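PDB 2RET: pseudopilin EpsI, which probably serves, as a minor component of the periplasm-spanning pseudopilus, in type II secretion of proteases and toxins, and pairs with the pseudopilin EpsJ. Local coordinates for residues K36-E41 and W51-V56; Q47-K52 and V68-T73; K64-S69 and V82-A87. The protein carries 2 engineered substitutions. All blocks are in the same frame, centred on the assembly; numbering follows the deposited sequence.

Contact 1: residues K36-E41 and W51-V56; sequences KASNGE and WKVAPV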
loop_
_atom_site.group_PDB
_atom_site.type_symbol
_atom_site.label_atom_id
_atom_site.label_comp_id
_atom_site.label_asym_id
_atom_site.label_seq_id
_atom_site.Cartn_x
_atom_site.Cartn_y
_atom_site.Cartn_z
ATOM N N LYS A 36 16.099 -6.194 -22.819
ATOM C CA LYS A 36 16.823 -6.923 -23.854
ATOM C C LYS A 36 18.307 -6.912 -23.529
ATOM O O LYS A 36 18.759 -6.120 -22.696
ATOM C CB LYS A 36 16.556 -6.302 -25.238
ATOM C CG LYS A 36 16.984 -4.832 -25.373
ATOM C CD LYS A 36 16.317 -4.139 -26.588
ATOM C CE LYS A 36 17.259 -3.146 -27.276
ATOM N NZ LYS A 36 18.288 -2.570 -26.322
ATOM N N ALA A 37 19.047 -7.822 -24.157
ATOM C CA ALA A 37 20.506 -7.820 -24.083
ATOM C C ALA A 37 21.003 -6.498 -24.667
ATOM O O ALA A 37 20.602 -6.098 -25.775
ATOM C CB ALA A 37 21.112 -9.015 -24.841
ATOM N N SER A 38 21.818 -5.801 -23.878
ATOM C CA SER A 38 22.463 -4.569 -24.319
ATOM C C SER A 38 23.813 -4.388 -23.637
ATOM O O SER A 38 24.141 -5.096 -22.685
ATOM C CB SER A 38 21.570 -3.369 -24.038
ATOM O OG SER A 38 21.187 -3.365 -22.678
ATOM N N ASN A 39 24.587 -3.442 -24.150
ATOM C CA ASN A 39 25.910 -3.141 -23.620
ATOM C C ASN A 39 26.404 -1.746 -23.980
ATOM O O ASN A 39 25.959 -1.114 -24.958
ATOM C CB ASN A 39 26.929 -4.170 -24.094
ATOM C CG ASN A 39 27.243 -4.039 -25.587
ATOM O OD1 ASN A 39 28.190 -3.353 -25.958
ATOM N ND2 ASN A 39 26.432 -4.666 -26.440
ATOM N N GLY A 40 27.329 -1.262 -23.164
ATOM C CA GLY A 40 27.993 0.002 -23.442
ATOM C C GLY A 40 29.121 0.302 -22.463
ATOM O O GLY A 40 29.626 -0.586 -21.759
ATOM N N GLU A 41 29.435 1.591 -22.405
ATOM C CA GLU A 41 30.543 2.154 -21.672
ATOM C C GLU A 41 30.087 3.321 -20.827
ATOM O O GLU A 41 29.276 4.096 -21.246
ATOM C CB GLU A 41 31.573 2.733 -22.618
ATOM C CG GLU A 41 32.165 1.766 -23.531
ATOM C CD GLU A 41 33.150 2.409 -24.459
ATOM O OE1 GLU A 41 33.323 3.649 -24.408
ATOM O OE2 GLU A 41 33.769 1.661 -25.228
ATOM N N TRP A 51 29.708 -2.063 -19.367
ATOM C CA TRP A 51 28.566 -2.679 -18.776
ATOM C C TRP A 51 27.827 -3.551 -19.780
ATOM O O TRP A 51 27.912 -3.376 -20.978
ATOM C CB TRP A 51 27.641 -1.644 -18.112
ATOM C CG TRP A 51 27.115 -0.600 -19.041
ATOM C CD1 TRP A 51 27.636 0.638 -19.231
ATOM C CD2 TRP A 51 25.977 -0.700 -19.919
ATOM N NE1 TRP A 51 26.907 1.322 -20.163
ATOM C CE2 TRP A 51 25.880 0.531 -20.608
ATOM C CE3 TRP A 51 25.033 -1.708 -20.194
ATOM C CZ2 TRP A 51 24.863 0.800 -21.554
ATOM C CZ3 TRP A 51 24.028 -1.450 -21.157
ATOM C CH2 TRP A 51 23.960 -0.200 -21.817
ATOM N N LYS A 52 27.098 -4.506 -19.243
ATOM C CA LYS A 52 26.271 -5.394 -20.022
ATOM C C LYS A 52 25.009 -5.657 -19.217
ATOM O O LYS A 52 25.083 -5.978 -18.029
ATOM C CB LYS A 52 26.984 -6.727 -20.248
ATOM C CG LYS A 52 27.778 -6.805 -21.483
ATOM C CD LYS A 52 28.626 -8.076 -21.535
ATOM C CE LYS A 52 29.941 -7.793 -22.293
ATOM N NZ LYS A 52 30.888 -8.948 -22.228
ATOM N N VAL A 53 23.866 -5.522 -19.884
ATOM C CA VAL A 53 22.564 -5.974 -19.384
ATOM C C VAL A 53 22.176 -7.276 -20.099
ATOM O O VAL A 53 22.204 -7.346 -21.316
ATOM C CB VAL A 53 21.515 -4.885 -19.646
ATOM C CG1 VAL A 53 20.124 -5.329 -19.206
ATOM C CG2 VAL A 53 21.957 -3.592 -18.949
ATOM N N ALA A 54 21.837 -8.301 -19.322
ATOM C CA ALA A 54 21.435 -9.619 -19.817
ATOM C C ALA A 54 20.147 -10.117 -19.126
ATOM O O ALA A 54 20.187 -10.402 -17.932
ATOM C CB ALA A 54 22.553 -10.635 -19.551
ATOM N N PRO A 55 19.030 -10.273 -19.876
ATOM C CA PRO A 55 17.828 -10.958 -19.361
ATOM C C PRO A 55 18.122 -12.365 -18.882
ATOM O O PRO A 55 18.995 -13.032 -19.407
ATOM C CB PRO A 55 16.879 -10.985 -20.563
ATOM C CG PRO A 55 17.347 -9.858 -21.424
ATOM C CD PRO A 55 18.814 -9.784 -21.252
ATOM N N VAL A 56 17.409 -12.765 -17.844
ATOM C CA VAL A 56 17.628 -14.018 -17.168
ATOM C C VAL A 56 16.361 -14.807 -17.306
ATOM O O VAL A 56 15.287 -14.306 -16.942
ATOM C CB VAL A 56 17.889 -13.809 -15.659
ATOM C CG1 VAL A 56 17.947 -15.132 -14.947
ATOM C CG2 VAL A 56 19.171 -13.028 -15.438
HETATM O O HOH W 1 26.682 4.454 -20.782
#
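Ser38 and Val53 exchange two backbone hydrogen bonds, Ser38 N to Val53 O at 3.0 Å and Val53 N to Ser38 O at 2.8 Å. Two residues on, Gly40 and Trp51 do the same, Gly40 N reaching Trp51 O and Trp51 N reaching Gly40 O. Between these two pairs Asn39 faces Lys52 as a non-hydrogen-bonded pair, where Asn39 CB rests 3.8 Å from Lys52 CG before both polar ends turn away. Beyond the last pair a water bridges the segments, donating to Glu41 O and accepting from the indole NE1 of Trp51. The pairing is that of an antiparallel beta hairpin, strand 38-44 with strand 47-56, at one edge of the pseudopilin sheet within this chain. Trp51 CG sits between the backbone N and carbonyl carbon (chi1 59°), which folds the indole back across strand 38-44. One face of the ring lies over the Asn39-Gly40 peptide, and Gly40 CA makes a CH-pi contact 3.9 Å from the centroid of the five-membered ring. Ser38 OG meets the indole edge in plane, 3.7 Å from Trp51 CZ3, and touches Val53 CB. Farther out, the ring of Pro55 covers the Lys36-Ala37 peptide, its CD 3.5 Å from Ala37 N.

Contact 2: residues Q47-K52 and V68-T73; sequences QTWYWK and VSVAAT. Engineered in segment 68-73: Thr73 (natural residue Glu).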
loop_
_atom_site.group_PDB
_atom_site.type_symbol
_atom_site.label_atom_id
_atom_site.label_comp_id
_atom_site.label_asym_id
_atom_site.label_seq_id
_atom_site.Cartn_x
_atom_site.Cartn_y
_atom_site.Cartn_z
ATOM N N GLN A 47 37.957 6.424 -15.377
ATOM C CA GLN A 47 38.099 5.123 -15.971
ATOM C C GLN A 47 36.872 4.784 -16.839
ATOM O O GLN A 47 35.714 5.040 -16.448
ATOM C CB GLN A 47 38.232 4.117 -14.814
ATOM C CG GLN A 47 38.616 2.753 -15.276
ATOM C CD GLN A 47 38.948 1.824 -14.177
ATOM O OE1 GLN A 47 39.185 2.247 -13.035
ATOM N NE2 GLN A 47 39.013 0.523 -14.511
ATOM N N THR A 48 37.122 4.164 -17.990
ATOM C CA THR A 48 36.048 3.608 -18.809
ATOM C C THR A 48 35.645 2.249 -18.297
ATOM O O THR A 48 36.479 1.351 -18.215
ATOM C CB THR A 48 36.452 3.443 -20.293
ATOM O OG1 THR A 48 37.007 4.661 -20.726
ATOM C CG2 THR A 48 35.237 3.150 -21.161
ATOM N N TRP A 49 34.361 2.105 -17.974
ATOM C CA TRP A 49 33.780 0.845 -17.566
ATOM C C TRP A 49 32.833 0.254 -18.615
ATOM O O TRP A 49 32.071 0.964 -19.232
ATOM C CB TRP A 49 33.012 1.043 -16.270
ATOM C CG TRP A 49 33.810 1.615 -15.178
ATOM C CD1 TRP A 49 33.923 2.923 -14.860
ATOM C CD2 TRP A 49 34.594 0.902 -14.223
ATOM N NE1 TRP A 49 34.737 3.077 -13.783
ATOM C CE2 TRP A 49 35.181 1.856 -13.376
ATOM C CE3 TRP A 49 34.914 -0.436 -14.052
ATOM C CZ2 TRP A 49 36.011 1.521 -12.334
ATOM C CZ3 TRP A 49 35.773 -0.774 -13.011
ATOM C CH2 TRP A 49 36.286 0.202 -12.154
ATOM N N TYR A 50 32.856 -1.060 -18.768
ATOM C CA TYR A 50 32.078 -1.739 -19.794
ATOM C C TYR A 50 30.937 -2.533 -19.153
ATOM O O TYR A 50 31.167 -3.543 -18.494
ATOM C CB TYR A 50 32.967 -2.642 -20.631
ATOM C CG TYR A 50 34.033 -1.869 -21.363
ATOM C CD1 TYR A 50 33.864 -1.492 -22.688
ATOM C CD2 TYR A 50 35.203 -1.490 -20.716
ATOM C CE1 TYR A 50 34.849 -0.750 -23.345
ATOM C CE2 TYR A 50 36.184 -0.759 -21.360
ATOM C CZ TYR A 50 36.008 -0.400 -22.662
ATOM O OH TYR A 50 36.996 0.317 -23.274
ATOM N N TRP A 51 29.708 -2.063 -19.367
ATOM C CA TRP A 51 28.566 -2.679 -18.776
ATOM C C TRP A 51 27.827 -3.551 -19.780
ATOM O O TRP A 51 27.912 -3.376 -20.978
ATOM C CB TRP A 51 27.641 -1.644 -18.112
ATOM C CG TRP A 51 27.115 -0.600 -19.041
ATOM C CD1 TRP A 51 27.636 0.638 -19.231
ATOM C CD2 TRP A 51 25.977 -0.700 -19.919
ATOM N NE1 TRP A 51 26.907 1.322 -20.163
ATOM C CE2 TRP A 51 25.880 0.531 -20.608
ATOM C CE3 TRP A 51 25.033 -1.708 -20.194
ATOM C CZ2 TRP A 51 24.863 0.800 -21.554
ATOM C CZ3 TRP A 51 24.028 -1.450 -21.157
ATOM C CH2 TRP A 51 23.960 -0.200 -21.817
ATOM N N LYS A 52 27.098 -4.506 -19.243
ATOM C CA LYS A 52 26.271 -5.394 -20.022
ATOM C C LYS A 52 25.009 -5.657 -19.217
ATOM O O LYS A 52 25.083 -5.978 -18.029
ATOM C CB LYS A 52 26.984 -6.727 -20.248
ATOM C CG LYS A 52 27.778 -6.805 -21.483
ATOM C CD LYS A 52 28.626 -8.076 -21.535
ATOM C CE LYS A 52 29.941 -7.793 -22.293
ATOM N NZ LYS A 52 30.888 -8.948 -22.228
ATOM N N VAL A 68 22.987 -7.020 -14.566
ATOM C CA VAL A 68 23.852 -5.926 -14.963
ATOM C C VAL A 68 25.256 -6.317 -14.459
ATOM O O VAL A 68 25.459 -6.555 -13.259
ATOM C CB VAL A 68 23.439 -4.588 -14.328
ATOM C CG1 VAL A 68 24.393 -3.440 -14.792
ATOM C CG2 VAL A 68 21.958 -4.236 -14.665
ATOM N N SER A 69 26.200 -6.426 -15.390
ATOM C CA SER A 69 27.588 -6.738 -15.067
ATOM C C SER A 69 28.476 -5.619 -15.599
ATOM O O SER A 69 28.169 -5.032 -16.623
ATOM C CB SER A 69 27.983 -8.099 -15.640
ATOM O OG SER A 69 27.764 -8.144 -17.020
ATOM N N VAL A 70 29.543 -5.309 -14.864
ATOM C CA VAL A 70 30.491 -4.228 -15.172
ATOM C C VAL A 70 31.920 -4.795 -15.064
ATOM O O VAL A 70 32.284 -5.496 -14.117
ATOM C CB VAL A 70 30.268 -2.961 -14.289
ATOM C CG1 VAL A 70 31.250 -1.812 -14.658
ATOM C CG2 VAL A 70 28.800 -2.458 -14.392
ATOM N N ALA A 71 32.692 -4.507 -16.101
ATOM C CA ALA A 71 34.031 -5.042 -16.315
ATOM C C ALA A 71 34.970 -3.904 -16.761
ATOM O O ALA A 71 34.522 -2.835 -17.239
ATOM C CB ALA A 71 33.985 -6.180 -17.352
ATOM N N ALA A 72 36.276 -4.157 -16.607
ATOM C CA ALA A 72 37.329 -3.216 -16.964
ATOM C C ALA A 72 37.709 -3.199 -18.475
ATOM O O ALA A 72 38.338 -2.252 -18.980
ATOM C CB ALA A 72 38.526 -3.512 -16.081
ATOM N N THR A 73 37.296 -4.232 -19.207
ATOM C CA THR A 73 37.426 -4.271 -20.673
ATOM C C THR A 73 36.245 -4.993 -21.304
ATOM O O THR A 73 35.433 -5.564 -20.602
ATOM C CB THR A 73 38.694 -5.025 -21.171
ATOM O OG1 THR A 73 38.453 -6.432 -21.085
ATOM C CG2 THR A 73 39.957 -4.637 -20.383
HETATM O O HOH W 2 38.717 0.044 -17.573
HETATM O O HOH W 3 30.674 -6.103 -18.750
HETATM O O HOH W 4 25.063 -8.895 -17.453
HETATM O O HOH W 5 33.461 -8.167 -20.711
#
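Tyr50 and Ala71 form one hydrogen-bonded pair of the middle beta hairpin, strands 47-56 and 63-71, in the four-stranded antiparallel meander, and Lys52 and Ser69 form the next. The 2.9 Å bond from Tyr50 N to Ala71 O is close to straight (171° at the hydrogen) and lies in the carbonyl plane; the return bond from Ala71 N to Tyr50 O is more bent. Between the two pairs, Trp51 CA brings its hydrogen to Ser69 O at 3.2 Å. One water donates to Thr48 O and Ala72 O, joining the segments just past the ladder, where Ala72 has left the strand; another donates to Lys52 O and hydrogen-bonds Ser69 OG at 2.8 Å.

Apolar contacts centre on Val70. Its CG1 meets Trp49 CB at 3.7 Å, the two side chains crossing at about a right angle, while CG2 faces Trp51 CB. On the face bearing Tyr50 and Ala71, the phenol ring has Ala71 O at its edge and Thr73 C over one face. With Tyr50 CG beside its own backbone N (chi1 -62°), CD2 comes within 3.6 Å of the CA of Thr73, an engineered residue.

Trp49 packs on Gln13, Ala17 and Val20 of helix 8-30 and hydrogen-bonds Leu44 O through NE1. Strand 38-44 flanks segment 47-52, and Val70 touches Ile80 of strand 80-87 beyond segment 68-73.

Contact 3: residues K64-S69 and V82-A87; sequences KAFDVS and VRSYVA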
loop_
_atom_site.group_PDB
_atom_site.type_symbol
_atom_site.label_atom_id
_atom_site.label_comp_id
_atom_site.label_asym_id
_atom_site.label_seq_id
_atom_site.Cartn_x
_atom_site.Cartn_y
_atom_site.Cartn_z
ATOM N N LYS A 64 10.222 -10.859 -14.222
ATOM C CA LYS A 64 11.345 -10.905 -15.158
ATOM C C LYS A 64 12.617 -10.526 -14.401
ATOM O O LYS A 64 12.570 -9.804 -13.403
ATOM C CB LYS A 64 11.102 -9.961 -16.348
ATOM C CG LYS A 64 9.818 -10.264 -17.083
ATOM C CD LYS A 64 9.645 -9.437 -18.347
ATOM C CE LYS A 64 9.191 -8.007 -18.069
ATOM N NZ LYS A 64 8.563 -7.427 -19.285
ATOM N N ALA A 65 13.744 -11.065 -14.841
ATOM C CA ALA A 65 15.012 -10.819 -14.185
ATOM C C ALA A 65 16.017 -10.353 -15.234
ATOM O O ALA A 65 15.903 -10.681 -16.395
ATOM C CB ALA A 65 15.513 -12.077 -13.477
ATOM N N PHE A 66 16.978 -9.558 -14.802
ATOM C CA PHE A 66 18.110 -9.202 -15.636
ATOM C C PHE A 66 19.311 -9.079 -14.742
ATOM O O PHE A 66 19.199 -8.866 -13.507
ATOM C CB PHE A 66 17.884 -7.904 -16.429
ATOM C CG PHE A 66 17.569 -6.704 -15.576
ATOM C CD1 PHE A 66 16.270 -6.500 -15.094
ATOM C CD2 PHE A 66 18.553 -5.765 -15.270
ATOM C CE1 PHE A 66 15.970 -5.403 -14.307
ATOM C CE2 PHE A 66 18.263 -4.646 -14.481
ATOM C CZ PHE A 66 16.959 -4.474 -14.003
ATOM N N ASP A 67 20.458 -9.253 -15.383
ATOM C CA ASP A 67 21.766 -9.053 -14.772
ATOM C C ASP A 67 22.388 -7.842 -15.408
ATOM O O ASP A 67 22.286 -7.640 -16.619
ATOM C CB ASP A 67 22.674 -10.241 -15.015
ATOM C CG ASP A 67 22.377 -11.402 -14.097
ATOM O OD1 ASP A 67 21.968 -11.165 -12.932
ATOM O OD2 ASP A 67 22.599 -12.557 -14.525
ATOM N N VAL A 68 22.987 -7.020 -14.566
ATOM C CA VAL A 68 23.852 -5.926 -14.963
ATOM C C VAL A 68 25.256 -6.317 -14.459
ATOM O O VAL A 68 25.459 -6.555 -13.259
ATOM C CB VAL A 68 23.439 -4.588 -14.328
ATOM C CG1 VAL A 68 24.393 -3.440 -14.792
ATOM C CG2 VAL A 68 21.958 -4.236 -14.665
ATOM N N SER A 69 26.200 -6.426 -15.390
ATOM C CA SER A 69 27.588 -6.738 -15.067
ATOM C C SER A 69 28.476 -5.619 -15.599
ATOM O O SER A 69 28.169 -5.032 -16.623
ATOM C CB SER A 69 27.983 -8.099 -15.640
ATOM O OG SER A 69 27.764 -8.144 -17.020
ATOM N N VAL A 82 25.038 -7.822 -10.713
ATOM C CA VAL A 82 23.854 -7.653 -9.882
ATOM C C VAL A 82 22.616 -8.061 -10.674
ATOM O O VAL A 82 22.400 -7.607 -11.815
ATOM C CB VAL A 82 23.695 -6.200 -9.366
ATOM C CG1 VAL A 82 22.465 -6.075 -8.452
ATOM C CG2 VAL A 82 24.954 -5.754 -8.612
ATOM N N ARG A 83 21.811 -8.909 -10.025
ATOM C CA ARG A 83 20.525 -9.403 -10.564
ATOM C C ARG A 83 19.405 -8.596 -9.975
ATOM O O ARG A 83 19.407 -8.320 -8.786
ATOM C CB ARG A 83 20.293 -10.883 -10.212
ATOM C CG ARG A 83 18.994 -11.462 -10.799
ATOM C CD ARG A 83 19.089 -12.964 -10.909
ATOM N NE ARG A 83 20.112 -13.373 -11.866
ATOM C CZ ARG A 83 20.430 -14.637 -12.147
ATOM N NH1 ARG A 83 19.801 -15.650 -11.559
ATOM N NH2 ARG A 83 21.377 -14.891 -13.041
ATOM N N SER A 84 18.444 -8.224 -10.812
ATOM C CA SER A 84 17.270 -7.504 -10.367
ATOM C C SER A 84 16.041 -8.091 -11.004
ATOM O O SER A 84 16.137 -8.808 -11.965
ATOM C CB SER A 84 17.373 -6.034 -10.740
ATOM O OG SER A 84 18.575 -5.529 -10.249
ATOM N N TYR A 85 14.892 -7.765 -10.427
ATOM C CA TYR A 85 13.607 -8.358 -10.799
ATOM C C TYR A 85 12.593 -7.279 -11.022
ATOM O O TYR A 85 12.549 -6.303 -10.305
ATOM C CB TYR A 85 13.097 -9.306 -9.718
ATOM C CG TYR A 85 13.986 -10.485 -9.548
ATOM C CD1 TYR A 85 13.821 -11.616 -10.331
ATOM C CD2 TYR A 85 15.003 -10.470 -8.617
ATOM C CE1 TYR A 85 14.658 -12.703 -10.189
ATOM C CE2 TYR A 85 15.823 -11.557 -8.453
ATOM C CZ TYR A 85 15.647 -12.663 -9.246
ATOM O OH TYR A 85 16.481 -13.726 -9.104
ATOM N N VAL A 86 11.787 -7.476 -12.040
ATOM C CA VAL A 86 10.813 -6.489 -12.473
ATOM C C VAL A 86 9.477 -7.204 -12.553
ATOM O O VAL A 86 9.426 -8.342 -12.983
ATOM C CB VAL A 86 11.187 -5.918 -13.852
ATOM C CG1 VAL A 86 10.378 -4.709 -14.139
ATOM C CG2 VAL A 86 12.632 -5.558 -13.876
ATOM N N ALA A 87 8.422 -6.550 -12.087
ATOM C CA ALA A 87 7.062 -7.121 -12.133
ATOM C C ALA A 87 6.666 -7.253 -13.592
ATOM O O ALA A 87 6.797 -6.296 -14.353
ATOM C CB ALA A 87 6.054 -6.230 -11.379
#
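Asp67 and Arg83 face each other as a non-hydrogen-bonded pair of the antiparallel beta hairpin formed by strands 63-71 and 80-87, the last hairpin of the pseudopilin sheet. The CB of Arg83 lies 3.2 Å from Asp67 OD1, and CG, anti to the backbone N (chi1 -178°), passes 3.7 Å from the same oxygen and 3.8 Å from Phe66 O. CD stays alongside Asp67 OD1, and a bend at chi3 (-65°) then turns the guanidinium toward the carboxylate. There NE donates to Asp67 OD1 at 3.1 Å and NH2 to Asp67 OD2, a two-nitrogen, side-on salt bridge. Both oxygens are met on their syn sides, with the two planar groups 27° apart, an arrangement that should limit rotation of either group. Val56 of strand 47-56 packs against this pair. On the same face, Ala65 CB rests against the ring of Tyr85, 3.5 Å from CE1.

Backbone hydrogen bonds run in both directions between Lys64 and Val86, Phe66 and Ser84, and Val68 and Val82, so the ladder is regular from the first of these pairs to the last. Tyr85 and Val86 also pair with an antiparallel strand of the EpsJ chain, which carries the sheet across the interface.

The opposite face, bearing Phe66 and Val86, turns to helix 8-30, where Phe66 packs on Val28 and Met29. Ser84 CB lies over one face of the phenyl ring, whereas Val86 CG2 approaches in the ring plane, 3.4 Å from Phe66 CE1.

In the fold
From the N terminus, helix 8-30 leads into four antiparallel strands whose order across the sheet is their order in the chain. Contact 1 closes the hairpin of strands 38-44 and 47-56, contact 2 that of 47-56 and 63-71, and contact 3 that of 63-71 and 80-87. None nests inside another: contact 2 overlaps both others in sequence, sharing Trp51 and Lys52 with contact 1 and Val68 and Ser69 with contact 3, whereas contact 1 closes before contact 3 opens, in series. Contacts 2 and 3 lie on opposite sides of the chain's centre. Ala54 O of contact 1 probably accepts from the backbone N of Asp67 in contact 3, while Trp49, Val53 and Phe66 bring all three contacts against the helix.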